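Local structure of ABC-type transport system, sugar-family extracellular solute-binding protein (Peptoclostridium difficile 630, 6HNI) at residues Gln30-His34 and Pro35-Ala39; Asn101-Asp105 and Ile106-Ile110; Gly120-Lys123 and Thr124-Lys127; Glu146-Lys149 and Ile150-Lys154; Gly244-Glu247 and Lys248-Ala252. The protein binds tyrosine between its two lobes and probably delivers it to an ABC transporter, and also has adhesive properties. The protein carries 1 engineered substitution. All coordinates share one frame; numbering follows the deposited sequence. Where two conformers were deposited one is given.

Contact 1: residues Gln30-His34 and Pro35-Ala39; sequences QLVEH and PALDA. With TYR (tyrosine), chain B; EDO (1,2-ethanediol), chain E.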
loop_
_atom_site.group_PDB
_atom_site.type_symbol
_atom_site.label_atom_id
_atom_site.label_comp_id
_atom_site.label_asym_id
_atom_site.label_seq_id
_atom_site.Cartn_x
_atom_site.Cartn_y
_atom_site.Cartn_z
ATOM N N GLN A 30 12.052 0.532 -4.553
ATOM C CA GLN A 30 11.062 0.655 -3.486
ATOM C C GLN A 30 10.980 2.134 -3.022
ATOM O O GLN A 30 11.999 2.755 -2.818
ATOM C CB GLN A 30 11.459 -0.224 -2.308
ATOM C CG GLN A 30 10.450 -0.285 -1.187
ATOM C CD GLN A 30 10.812 -1.237 -0.059
ATOM O OE1 GLN A 30 11.363 -2.337 -0.312
ATOM N NE2 GLN A 30 10.441 -0.903 1.174
ATOM N N LEU A 31 9.764 2.654 -2.880
ATOM C CA LEU A 31 9.647 4.090 -2.532
ATOM C C LEU A 31 10.293 4.471 -1.192
ATOM O O LEU A 31 11.020 5.477 -1.102
ATOM C CB LEU A 31 8.174 4.448 -2.565
ATOM C CG LEU A 31 7.812 5.869 -2.080
ATOM C CD1 LEU A 31 8.460 6.858 -3.008
ATOM C CD2 LEU A 31 6.308 5.947 -2.058
ATOM N N VAL A 32 9.996 3.680 -0.169
ATOM C CA VAL A 32 10.352 3.983 1.210
ATOM C C VAL A 32 10.190 2.701 2.039
ATOM O O VAL A 32 9.434 1.840 1.655
ATOM C CB VAL A 32 9.467 5.154 1.760
ATOM C CG1 VAL A 32 8.024 4.724 1.885
ATOM C CG2 VAL A 32 10.027 5.715 3.082
ATOM N N GLU A 33 10.831 2.614 3.192
ATOM C CA GLU A 33 10.475 1.616 4.212
ATOM C C GLU A 33 9.190 2.017 4.958
ATOM O O GLU A 33 9.159 2.970 5.801
ATOM C CB GLU A 33 11.602 1.452 5.216
ATOM C CG GLU A 33 12.905 0.936 4.648
ATOM C CD GLU A 33 14.046 1.011 5.647
ATOM O OE1 GLU A 33 13.787 1.306 6.822
ATOM O OE2 GLU A 33 15.206 0.763 5.260
ATOM N N HIS A 34 8.103 1.354 4.637
ATOM C CA HIS A 34 6.924 1.263 5.518
ATOM C C HIS A 34 6.477 -0.219 5.473
ATOM O O HIS A 34 6.868 -0.927 4.531
ATOM C CB HIS A 34 5.812 2.309 5.292
ATOM C CG HIS A 34 5.021 2.238 4.009
ATOM N ND1 HIS A 34 3.982 1.351 3.813
ATOM C CD2 HIS A 34 4.995 3.079 2.939
ATOM C CE1 HIS A 34 3.406 1.617 2.648
ATOM N NE2 HIS A 34 3.980 2.683 2.110
ATOM N N PRO A 35 5.741 -0.707 6.480
ATOM C CA PRO A 35 5.643 -2.166 6.613
ATOM C C PRO A 35 5.141 -2.915 5.413
ATOM O O PRO A 35 5.689 -3.993 5.057
ATOM C CB PRO A 35 4.749 -2.365 7.837
ATOM C CG PRO A 35 5.074 -1.156 8.694
ATOM C CD PRO A 35 5.269 -0.039 7.706
ATOM N N ALA A 36 4.159 -2.413 4.745
ATOM C CA ALA A 36 3.576 -3.100 3.612
ATOM C C ALA A 36 4.593 -3.205 2.512
ATOM O O ALA A 36 4.701 -4.257 1.833
ATOM C CB ALA A 36 2.332 -2.337 3.101
ATOM N N LEU A 37 5.321 -2.134 2.233
ATOM C CA LEU A 37 6.278 -2.190 1.118
ATOM C C LEU A 37 7.400 -3.155 1.431
ATOM O O LEU A 37 7.804 -3.938 0.534
ATOM C CB LEU A 37 6.826 -0.814 0.764
ATOM C CG LEU A 37 5.774 0.293 0.507
ATOM C CD1 LEU A 37 6.427 1.484 -0.114
ATOM C CD2 LEU A 37 4.594 -0.160 -0.344
ATOM N N ASP A 38 7.905 -3.115 2.634
ATOM C CA ASP A 38 8.962 -4.052 3.092
ATOM C C ASP A 38 8.486 -5.489 2.971
ATOM O O ASP A 38 9.248 -6.392 2.547
ATOM C CB ASP A 38 9.284 -3.804 4.573
ATOM C CG ASP A 38 10.086 -2.516 4.849
ATOM O OD1 ASP A 38 10.524 -1.813 3.890
ATOM O OD2 ASP A 38 10.263 -2.189 6.082
ATOM N N ALA A 39 7.242 -5.745 3.322
ATOM C CA ALA A 39 6.686 -7.119 3.275
ATOM C C ALA A 39 6.648 -7.638 1.843
ATOM O O ALA A 39 6.959 -8.846 1.579
ATOM C CB ALA A 39 5.299 -7.193 3.933
HETATM N N TYR B . -1.232 1.365 -2.437
HETATM C CA TYR B . -0.024 2.208 -2.399
HETATM C C TYR B . 0.376 2.587 -3.817
HETATM O O TYR B . 1.448 3.155 -3.984
HETATM C CB TYR B . 1.099 1.606 -1.531
HETATM C CG TYR B . 0.732 1.525 -0.086
HETATM C CD1 TYR B . 0.561 2.726 0.664
HETATM C CD2 TYR B . 0.476 0.358 0.568
HETATM C CE1 TYR B . 0.144 2.670 1.968
HETATM C CE2 TYR B . 0.059 0.286 1.880
HETATM C CZ TYR B . -0.120 1.488 2.604
HETATM O OH TYR B . -0.547 1.438 3.917
HETATM O OXT TYR B . -0.399 2.415 -4.735
HETATM C C1 EDO E . 13.337 5.190 5.135
HETATM O O1 EDO E . 13.118 4.279 4.013
HETATM C C2 EDO E . 13.000 6.654 4.823
HETATM O O2 EDO E . 14.106 7.549 4.949
HETATM O O HOH W 1 2.544 -0.140 5.681
#
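The amide nitrogen of Gln30 is a donor to two acceptors where strand 24-30 gives way to helix 35-50: NE2 lies 2.9 Å from Asp38 OD1 and 3.0 Å from Val32 O. The extended Gln30 chain, with CG anti to the backbone N (chi1 -175°), carries the amide to the first helical turn, beside Leu37 CB and Asp38. Asp38 OD1 lies exactly in the amide plane, whereas the carboxylate is turned 59° from that plane; both bonds together fix the rotation of the amide. Asp38 also gives its backbone N to His34 O at 3.1 Å, an i to i+4 bond accepted by His34, the N-cap residue. Beside this polar corner, Leu37 CG sits over one face of the His34 imidazole, 3.5 Å from the ring centroid, a CH-pi contact. His34 CE1 is 3.5 Å from CE1 of the bound tyrosine, and Ala36 CB comes 3.7 Å from the ligand's CE2. A water bridges His34 ND1 and Ala36 N, while NE2 is hydrogen-bonded to Asn218 across the cleft. With Leu37 over one face, the water on ND1 and Asn218 on NE2, the imidazole is probably held in one orientation beside the ligand's ring.

Contact 2: residues Asn101-Asp105 and Ile106-Ile110; sequences NATKD and IPILI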
loop_
_atom_site.group_PDB
_atom_site.type_symbol
_atom_site.label_atom_id
_atom_site.label_comp_id
_atom_site.label_asym_id
_atom_site.label_seq_id
_atom_site.Cartn_x
_atom_site.Cartn_y
_atom_site.Cartn_z
ATOM N N ASN A 101 8.100 5.331 -16.835
ATOM C CA ASN A 101 8.622 6.450 -17.537
ATOM C C ASN A 101 10.030 6.208 -18.056
ATOM O O ASN A 101 10.374 6.688 -19.120
ATOM C CB ASN A 101 8.616 7.705 -16.621
ATOM C CG ASN A 101 7.219 8.224 -16.317
ATOM O OD1 ASN A 101 6.235 7.884 -16.967
ATOM N ND2 ASN A 101 7.161 9.101 -15.330
ATOM N N ALA A 102 10.840 5.523 -17.268
ATOM C CA ALA A 102 12.248 5.284 -17.606
ATOM C C ALA A 102 12.454 4.306 -18.768
ATOM O O ALA A 102 13.405 4.468 -19.505
ATOM C CB ALA A 102 13.019 4.796 -16.411
ATOM N N THR A 103 11.570 3.319 -18.884
ATOM C CA THR A 103 11.730 2.266 -19.911
ATOM C C THR A 103 10.388 1.663 -20.343
ATOM O O THR A 103 9.554 1.332 -19.515
ATOM C CB THR A 103 12.680 1.149 -19.391
ATOM O OG1 THR A 103 12.869 0.161 -20.438
ATOM C CG2 THR A 103 12.186 0.467 -18.191
ATOM N N LYS A 104 10.244 1.473 -21.657
ATOM C CA LYS A 104 9.078 0.768 -22.211
ATOM C C LYS A 104 9.496 -0.590 -22.748
ATOM O O LYS A 104 8.666 -1.304 -23.287
ATOM C CB LYS A 104 8.379 1.547 -23.320
ATOM C CG LYS A 104 7.855 2.928 -22.940
ATOM C CD LYS A 104 6.705 2.895 -21.962
ATOM C CE LYS A 104 6.172 4.319 -21.716
ATOM N NZ LYS A 104 7.274 5.108 -21.089
ATOM N N ASP A 105 10.755 -0.959 -22.532
ATOM C CA ASP A 105 11.317 -2.239 -23.085
ATOM C C ASP A 105 11.620 -3.314 -22.045
ATOM O O ASP A 105 11.379 -4.494 -22.291
ATOM C CB ASP A 105 12.580 -1.970 -23.894
ATOM C CG ASP A 105 12.341 -0.970 -25.010
ATOM O OD1 ASP A 105 11.307 -1.094 -25.721
ATOM O OD2 ASP A 105 13.155 -0.037 -25.177
ATOM N N ILE A 106 12.201 -2.938 -20.920
ATOM C CA ILE A 106 12.523 -3.876 -19.860
ATOM C C ILE A 106 11.218 -4.259 -19.163
ATOM O O ILE A 106 10.421 -3.375 -18.776
ATOM C CB ILE A 106 13.510 -3.260 -18.856
ATOM C CG1 ILE A 106 14.820 -2.839 -19.530
ATOM C CG2 ILE A 106 13.746 -4.137 -17.610
ATOM C CD1 ILE A 106 15.770 -2.097 -18.625
ATOM N N PRO A 107 10.943 -5.526 -18.873
ATOM C CA PRO A 107 9.738 -5.884 -18.160
ATOM C C PRO A 107 9.761 -5.324 -16.746
ATOM O O PRO A 107 10.774 -5.404 -16.049
ATOM C CB PRO A 107 9.727 -7.426 -18.154
ATOM C CG PRO A 107 11.103 -7.766 -18.451
ATOM C CD PRO A 107 11.709 -6.761 -19.302
ATOM N N ILE A 108 8.597 -4.780 -16.351
ATOM C CA ILE A 108 8.405 -4.234 -15.029
ATOM C C ILE A 108 7.320 -5.036 -14.339
ATOM O O ILE A 108 6.218 -5.156 -14.879
ATOM C CB ILE A 108 8.011 -2.760 -15.110
ATOM C CG1 ILE A 108 9.099 -1.914 -15.792
ATOM C CG2 ILE A 108 7.672 -2.269 -13.704
ATOM C CD1 ILE A 108 8.546 -0.538 -16.243
ATOM N N LEU A 109 7.631 -5.576 -13.176
ATOM C CA LEU A 109 6.628 -6.222 -12.341
ATOM C C LEU A 109 6.389 -5.271 -11.176
ATOM O O LEU A 109 7.303 -4.893 -10.493
ATOM C CB LEU A 109 7.087 -7.589 -11.830
ATOM C CG LEU A 109 6.989 -8.699 -12.912
ATOM C CD1 LEU A 109 7.544 -9.904 -12.264
ATOM C CD2 LEU A 109 5.568 -8.973 -13.339
ATOM N N ILE A 110 5.114 -4.996 -10.962
ATOM C CA ILE A 110 4.694 -4.069 -9.875
ATOM C C ILE A 110 4.097 -4.859 -8.749
ATOM O O ILE A 110 3.566 -5.970 -8.898
ATOM C CB ILE A 110 3.666 -3.033 -10.429
ATOM C CG1 ILE A 110 2.342 -3.642 -10.749
ATOM C CG2 ILE A 110 4.282 -2.293 -11.582
ATOM C CD1 ILE A 110 1.265 -2.743 -11.351
#
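Thr103 and Ile106 meet in the turn that follows helix 93-102 and leads into strand 108-113, the second half of a beta-alpha-beta unit that begins with strand 87-91. Thr103 opens the turn with an ST turn: its OG1 accepts from the backbone N of Asp105 at 3.2 Å. The same oxygen takes a second, almost straight bond from the backbone N of Ile106, also 3.2 Å long, with 177° at the hydrogen. One hydroxyl thus collects two successive amides, and the turn curls round it. It can do so because the Thr103 hydroxyl is swung opposite its own backbone N (chi1 -177°), which aims it at the following residues. Ile106, which has the most surface buried here, crosses the Thr103 side chain at about a right angle, and both side chains also touch Ile88 of strand 87-91. Asp105 contributes mainly through its backbone, while its carboxylate leads away from the turn. Asn131 holds the backbone carbonyls, its ND2 bonding to both Thr103 O and Ile106 O. Past the hydroxyl, the methyl CG2 of Thr103 rests 4.0 Å from Ile106 CB, and Ile108 reaches back to put its CD1 3.9 Å from Thr103 O.

Contact 3: residues Gly120-Lys123 and Thr124-Lys127; sequences GLVK and TLEK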
loop_
_atom_site.group_PDB
_atom_site.type_symbol
_atom_site.label_atom_id
_atom_site.label_comp_id
_atom_site.label_asym_id
_atom_site.label_seq_id
_atom_site.Cartn_x
_atom_site.Cartn_y
_atom_site.Cartn_z
ATOM N N GLY A 120 -1.800 4.714 -15.172
ATOM C CA GLY A 120 -1.277 4.754 -16.543
ATOM C C GLY A 120 -0.325 3.616 -16.907
ATOM O O GLY A 120 0.347 3.714 -17.909
ATOM N N LEU A 121 -0.277 2.587 -16.074
ATOM C CA LEU A 121 0.739 1.489 -16.255
ATOM C C LEU A 121 0.302 0.401 -17.196
ATOM O O LEU A 121 1.186 -0.258 -17.775
ATOM C CB LEU A 121 1.004 0.911 -14.904
ATOM C CG LEU A 121 1.628 1.872 -13.842
ATOM C CD1 LEU A 121 1.609 1.276 -12.462
ATOM C CD2 LEU A 121 3.040 2.302 -14.227
ATOM N N VAL A 122 -0.978 0.092 -17.241
ATOM C CA VAL A 122 -1.531 -1.011 -18.030
ATOM C C VAL A 122 -2.779 -0.505 -18.699
ATOM O O VAL A 122 -3.460 0.417 -18.147
ATOM C CB VAL A 122 -1.830 -2.229 -17.151
ATOM C CG1 VAL A 122 -0.579 -2.688 -16.406
ATOM C CG2 VAL A 122 -2.959 -2.030 -16.165
ATOM N N LYS A 123 -3.119 -1.069 -19.840
ATOM C CA LYS A 123 -4.365 -0.697 -20.524
ATOM C C LYS A 123 -5.597 -1.297 -19.872
ATOM O O LYS A 123 -6.578 -0.586 -19.667
ATOM C CB LYS A 123 -4.323 -1.080 -21.972
ATOM C CG LYS A 123 -3.281 -0.277 -22.740
ATOM C CD LYS A 123 -3.166 -0.766 -24.184
ATOM C CE LYS A 123 -1.913 -0.188 -24.812
ATOM N NZ LYS A 123 -1.898 -0.414 -26.278
ATOM N N THR A 124 -5.537 -2.579 -19.549
ATOM C CA THR A 124 -6.536 -3.287 -18.729
ATOM C C THR A 124 -5.800 -4.222 -17.764
ATOM O O THR A 124 -4.664 -4.605 -18.018
ATOM C CB THR A 124 -7.511 -4.140 -19.557
ATOM O OG1 THR A 124 -6.856 -5.300 -20.057
ATOM C CG2 THR A 124 -8.079 -3.382 -20.733
ATOM N N LEU A 125 -6.453 -4.611 -16.670
ATOM C CA LEU A 125 -5.844 -5.564 -15.733
ATOM C C LEU A 125 -5.619 -6.942 -16.394
ATOM O O LEU A 125 -4.595 -7.576 -16.194
ATOM C CB LEU A 125 -6.681 -5.704 -14.466
ATOM C CG LEU A 125 -6.795 -4.447 -13.626
ATOM C CD1 LEU A 125 -7.828 -4.598 -12.524
ATOM C CD2 LEU A 125 -5.432 -4.034 -13.097
ATOM N N GLU A 126 -6.598 -7.390 -17.161
ATOM C CA GLU A 126 -6.531 -8.718 -17.799
ATOM C C GLU A 126 -5.518 -8.818 -18.927
ATOM O O GLU A 126 -5.025 -9.913 -19.178
ATOM C CB GLU A 126 -7.919 -9.107 -18.341
ATOM C CG GLU A 126 -8.996 -9.226 -17.279
ATOM C CD GLU A 126 -9.684 -7.881 -16.920
ATOM O OE1 GLU A 126 -9.392 -6.810 -17.558
ATOM O OE2 GLU A 126 -10.523 -7.892 -15.979
ATOM N N LYS A 127 -5.272 -7.711 -19.642
ATOM C CA LYS A 127 -4.307 -7.686 -20.752
ATOM C C LYS A 127 -3.587 -6.346 -20.719
ATOM O O LYS A 127 -4.065 -5.356 -21.290
ATOM C CB LYS A 127 -4.991 -7.882 -22.100
ATOM C CG LYS A 127 -3.995 -8.081 -23.234
ATOM C CD LYS A 127 -4.704 -8.382 -24.556
ATOM C CE LYS A 127 -4.851 -9.866 -24.815
ATOM N NZ LYS A 127 -3.592 -10.424 -25.389
#
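Thr124 comes first after Lys123, and its branches do different work. The methyl CG2 turns back over the preceding peptide and lies 3.3 Å from Lys123 O. The hydroxyl takes the place between the backbone N and the carbonyl carbon (chi1 73°), from where it looks forward along the chain. On the backbone side of the same residue, Val122 CG2 lies 3.6 Å from Thr124 O.

Leu125 follows with helical backbone angles. Its CB is directed away from residues 120-123, yet the end of the chain swings back, and CD2 reaches a loose apolar contact with Val122 CG2 at 4.4 Å. Beyond this pair, Val122 packs on Pro116, Val117 and Pro128, while Leu125 packs on Val283 and is also joined to it through the backbone.

Two residues later Lys127 closes the turn: its backbone N donates to Thr124 OG1 at 2.9 Å, with 148° at the hydrogen, which makes this an ST motif, the donor lying three residues on. Lys127 O comes back toward Lys123, 4.3 Å from its CB. The long side chain of Lys127 leaves the turn altogether, and its NZ forms a salt bridge with Asp280.

The contact lies at the surface, in the loop between strands 108-113 and 132-136. Its chemistry is divided: Val122 packs within its own loop, while Leu125 and the charge of Lys127 join it to the segment holding Asp280 and Val283. A turn without regular structure is thus held by one hydroxyl within and by a salt bridge and apolar packing without.

Contact 4: residues Glu146-Lys149 and Ile150-Lys154; sequences ELLK and IFAPK
Leu147 and Ile150 lie side by side and point the same way where the chain passes through the short helix 148-151, one turn with its C-terminal end at Phe151. Their ends meet at 4.0 Å, Leu147 CD2 against Ile150 CD1. Phe151 leaves the next position with CG anti to its carbonyl carbon (chi1 -62°), which brings the ring back along the helix, where CD2 is 4.3 Å from Leu147 CB. One face of that ring is covered by CG2 of its neighbour Ile150, 3.6 Å above the plane and over the centre. Leu147 and Phe151 both extend to Ala252 of strand 252-255 and to strand 290-294, so this side of the turn is what packs on the mixed sheet. Leu148 points elsewhere: it meets Ala152, and beyond the two segments it touches Phe185.

Among the backbone bonds, Leu147 O accepts two amides, Phe151 N nearly end-on and Ile150 N from above the carbonyl plane. Ala152, the first residue to leave helical angles, still donates its N to Leu148 O at 2.9 Å. Pro153 then has no amide hydrogen to continue the pattern; instead its CA makes a CH...O contact with that same Leu148 O, at 3.3 Å.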
loop_
_atom_site.group_PDB
_atom_site.type_symbol
_atom_site.label_atom_id
_atom_site.label_comp_id
_atom_site.label_asym_id
_atom_site.label_seq_id
_atom_site.Cartn_x
_atom_site.Cartn_y
_atom_site.Cartn_z
ATOM N N GLU A 146 -16.686 -1.608 7.448
ATOM C CA GLU A 146 -17.343 -2.718 8.211
ATOM C C GLU A 146 -16.987 -2.694 9.685
ATOM O O GLU A 146 -17.794 -3.066 10.537
ATOM C CB GLU A 146 -16.946 -4.143 7.634
ATOM C CG GLU A 146 -17.741 -4.592 6.429
ATOM C CD GLU A 146 -17.232 -5.876 5.755
ATOM O OE1 GLU A 146 -16.665 -6.778 6.446
ATOM O OE2 GLU A 146 -17.411 -5.988 4.520
ATOM N N LEU A 147 -15.772 -2.250 9.986
ATOM C CA LEU A 147 -15.292 -2.229 11.343
ATOM C C LEU A 147 -15.917 -1.144 12.208
ATOM O O LEU A 147 -15.821 -1.210 13.418
ATOM C CB LEU A 147 -13.771 -2.130 11.362
ATOM C CG LEU A 147 -13.016 -3.260 10.601
ATOM C CD1 LEU A 147 -11.550 -2.957 10.783
ATOM C CD2 LEU A 147 -13.422 -4.643 11.109
ATOM N N LEU A 148 -16.562 -0.156 11.593
ATOM C CA LEU A 148 -17.286 0.838 12.375
ATOM C C LEU A 148 -18.367 0.205 13.231
ATOM O O LEU A 148 -18.592 0.654 14.349
ATOM C CB LEU A 148 -17.851 1.905 11.455
ATOM C CG LEU A 148 -16.865 2.760 10.685
ATOM C CD1 LEU A 148 -17.589 3.756 9.775
ATOM C CD2 LEU A 148 -15.853 3.443 11.593
ATOM N N LYS A 149 -19.015 -0.857 12.755
ATOM C CA LYS A 149 -20.044 -1.530 13.568
ATOM C C LYS A 149 -19.477 -2.025 14.885
ATOM O O LYS A 149 -20.190 -2.144 15.881
ATOM C CB LYS A 149 -20.603 -2.761 12.857
ATOM C CG LYS A 149 -21.383 -2.486 11.606
ATOM C CD LYS A 149 -22.085 -3.734 11.118
ATOM C CE LYS A 149 -23.020 -4.335 12.157
ATOM N NZ LYS A 149 -24.039 -5.205 11.497
ATOM N N ILE A 150 -18.183 -2.321 14.869
ATOM C CA ILE A 150 -17.544 -2.942 16.013
ATOM C C ILE A 150 -17.011 -1.845 16.922
ATOM O O ILE A 150 -17.300 -1.885 18.126
ATOM C CB ILE A 150 -16.378 -3.838 15.583
ATOM C CG1 ILE A 150 -16.905 -4.951 14.669
ATOM C CG2 ILE A 150 -15.662 -4.378 16.832
ATOM C CD1 ILE A 150 -15.826 -5.844 14.100
ATOM N N PHE A 151 -16.246 -0.892 16.365
ATOM C CA PHE A 151 -15.467 0.056 17.160
ATOM C C PHE A 151 -16.059 1.449 17.294
ATOM O O PHE A 151 -15.665 2.149 18.216
ATOM C CB PHE A 151 -14.046 0.169 16.625
ATOM C CG PHE A 151 -13.314 -1.110 16.694
ATOM C CD1 PHE A 151 -12.986 -1.669 17.924
ATOM C CD2 PHE A 151 -13.036 -1.784 15.547
ATOM C CE1 PHE A 151 -12.325 -2.884 17.995
ATOM C CE2 PHE A 151 -12.381 -3.016 15.600
ATOM C CZ PHE A 151 -12.029 -3.544 16.821
ATOM N N ALA A 152 -16.958 1.853 16.393
ATOM C CA ALA A 152 -17.589 3.196 16.449
ATOM C C ALA A 152 -18.979 3.183 15.818
ATOM O O ALA A 152 -19.211 3.836 14.793
ATOM C CB ALA A 152 -16.702 4.235 15.766
ATOM N N PRO A 153 -19.921 2.443 16.429
ATOM C CA PRO A 153 -21.168 2.142 15.731
ATOM C C PRO A 153 -22.103 3.340 15.489
ATOM O O PRO A 153 -22.994 3.269 14.642
ATOM C CB PRO A 153 -21.825 1.089 16.638
ATOM C CG PRO A 153 -21.204 1.298 17.981
ATOM C CD PRO A 153 -19.801 1.701 17.697
ATOM N N LYS A 154 -21.887 4.417 16.225
ATOM C CA LYS A 154 -22.662 5.649 16.070
ATOM C C LYS A 154 -21.965 6.716 15.234
ATOM O O LYS A 154 -22.512 7.794 15.054
ATOM C CB LYS A 154 -23.058 6.263 17.448
ATOM C CG LYS A 154 -23.790 5.308 18.401
ATOM C CD LYS A 154 -24.991 4.651 17.730
ATOM C CE LYS A 154 -25.909 3.996 18.753
ATOM N NZ LYS A 154 -27.245 3.672 18.175
#

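Contact 5: residues Gly244-Glu247 and Lys248-Ala252; sequences GPVE and KGALA
Pro245 O takes the amide N of Ala250 at 2.8 Å, nearly straight at 169°, and Val246 O takes the amide N of Gly249 at 3.1 Å. This pair of bonds is a Schellman motif, and it ends helix 243-247. Gly249 is its C-prime residue: a positive phi of 114° reverses the chain, at backbone angles where a CB would be jammed against the preceding carbonyl. One step earlier, Lys248 N makes the last ordinary helical bond, to Gly244 O at 3.1 Å and in that carbonyl's plane, with a weak second bond to Pro245 O.

Apolar contacts accompany the backbone bonds. Ala250 CB lies over the helix end, 4.2 Å from Pro245 CB and 4.1 Å from Val246 CG2. That same CG2, set beside the backbone N of Val246, also reaches the start of the next strand, 3.5 Å from Ala252 C. The aliphatic part of Lys248 folds back instead, its CG 3.5 Å from Gly244 O.

Around the turn, Pro245 touches the bound tyrosine, and Met224 of helix 224-233 packs on Pro245, Lys248 and Ala250. Ala250 and Ala252 rest on strand 238-240, with which Leu251 and Ala252 also share backbone bonds, so the reversal delivers the chain from the pocket-side helix into strand 252-255 alongside the edge of the four-stranded sheet.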
loop_
_atom_site.group_PDB
_atom_site.type_symbol
_atom_site.label_atom_id
_atom_site.label_comp_id
_atom_site.label_asym_id
_atom_site.label_seq_id
_atom_site.Cartn_x
_atom_site.Cartn_y
_atom_site.Cartn_z
ATOM N N GLY A 244 -0.073 -2.481 8.235
ATOM C CA GLY A 244 1.127 -1.721 8.538
ATOM C C GLY A 244 0.815 -0.536 9.460
ATOM O O GLY A 244 1.447 -0.348 10.503
ATOM N N PRO A 245 -0.165 0.288 9.081
ATOM C CA PRO A 245 -0.471 1.421 9.994
ATOM C C PRO A 245 -0.975 0.976 11.348
ATOM O O PRO A 245 -0.801 1.698 12.317
ATOM C CB PRO A 245 -1.548 2.166 9.207
ATOM C CG PRO A 245 -1.184 1.938 7.765
ATOM C CD PRO A 245 -0.703 0.509 7.740
ATOM N N VAL A 246 -1.638 -0.173 11.443
ATOM C CA VAL A 246 -2.070 -0.715 12.726
ATOM C C VAL A 246 -0.872 -1.037 13.606
ATOM O O VAL A 246 -0.843 -0.661 14.787
ATOM C CB VAL A 246 -3.047 -1.894 12.555
ATOM C CG1 VAL A 246 -3.457 -2.524 13.878
ATOM C CG2 VAL A 246 -4.248 -1.484 11.726
ATOM N N GLU A 247 0.147 -1.683 13.020
ATOM C CA GLU A 247 1.391 -1.933 13.741
ATOM C C GLU A 247 2.041 -0.630 14.213
ATOM O O GLU A 247 2.678 -0.603 15.278
ATOM C CB GLU A 247 2.418 -2.713 12.890
ATOM C CG GLU A 247 1.967 -4.097 12.436
ATOM C CD GLU A 247 2.971 -4.782 11.510
ATOM O OE1 GLU A 247 3.897 -4.126 10.953
ATOM O OE2 GLU A 247 2.823 -6.004 11.337
ATOM N N LYS A 248 1.822 0.461 13.450
ATOM C CA LYS A 248 2.388 1.781 13.752
ATOM C C LYS A 248 1.429 2.687 14.555
ATOM O O LYS A 248 1.736 3.872 14.743
ATOM C CB LYS A 248 2.822 2.510 12.458
ATOM C CG LYS A 248 3.908 1.806 11.614
ATOM C CD LYS A 248 5.271 1.776 12.324
ATOM C CE LYS A 248 6.366 1.038 11.567
ATOM N NZ LYS A 248 7.493 0.888 12.527
ATOM N N GLY A 249 0.312 2.152 15.065
ATOM C CA GLY A 249 -0.547 2.843 15.971
ATOM C C GLY A 249 -1.950 3.215 15.520
ATOM O O GLY A 249 -2.653 3.856 16.271
ATOM N N ALA A 250 -2.396 2.827 14.341
ATOM C CA ALA A 250 -3.827 2.845 14.035
ATOM C C ALA A 250 -4.547 1.798 14.912
ATOM O O ALA A 250 -3.944 0.851 15.404
ATOM C CB ALA A 250 -4.081 2.566 12.549
ATOM N N LEU A 251 -5.871 1.910 15.021
ATOM C CA LEU A 251 -6.616 0.969 15.828
ATOM C C LEU A 251 -6.824 -0.389 15.164
ATOM O O LEU A 251 -6.610 -1.426 15.806
ATOM C CB LEU A 251 -7.987 1.516 16.220
ATOM C CG LEU A 251 -8.934 0.608 16.972
ATOM C CD1 LEU A 251 -8.320 0.192 18.287
ATOM C CD2 LEU A 251 -10.291 1.282 17.184
ATOM N N ALA A 252 -7.290 -0.376 13.921
ATOM C CA ALA A 252 -7.730 -1.631 13.292
ATOM C C ALA A 252 -7.754 -1.564 11.796
ATOM O O ALA A 252 -7.801 -0.479 11.202
ATOM C CB ALA A 252 -9.099 -2.022 13.785
#

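The five contacts are local and follow one another along the chain; none nests within or crosses another. Contact 1 closes the loop from strand 24-30 into helix 35-50 beside the tyrosine. Contact 2 closes the turn from helix 93-102 into strand 108-113 of the same five-stranded parallel sheet, and contact 3 shapes the loop leading on to strand 132-136; they touch through Ile110 and Leu121. Contact 4 ends helix 148-151, about 42 Å from contact 2 between centres. Contact 5 leads helix 243-247 into strand 252-255, meeting contact 4 through Leu251 and Ala252 against Phe151, and contact 1 where Gly244 and Glu247 pack on Pro35.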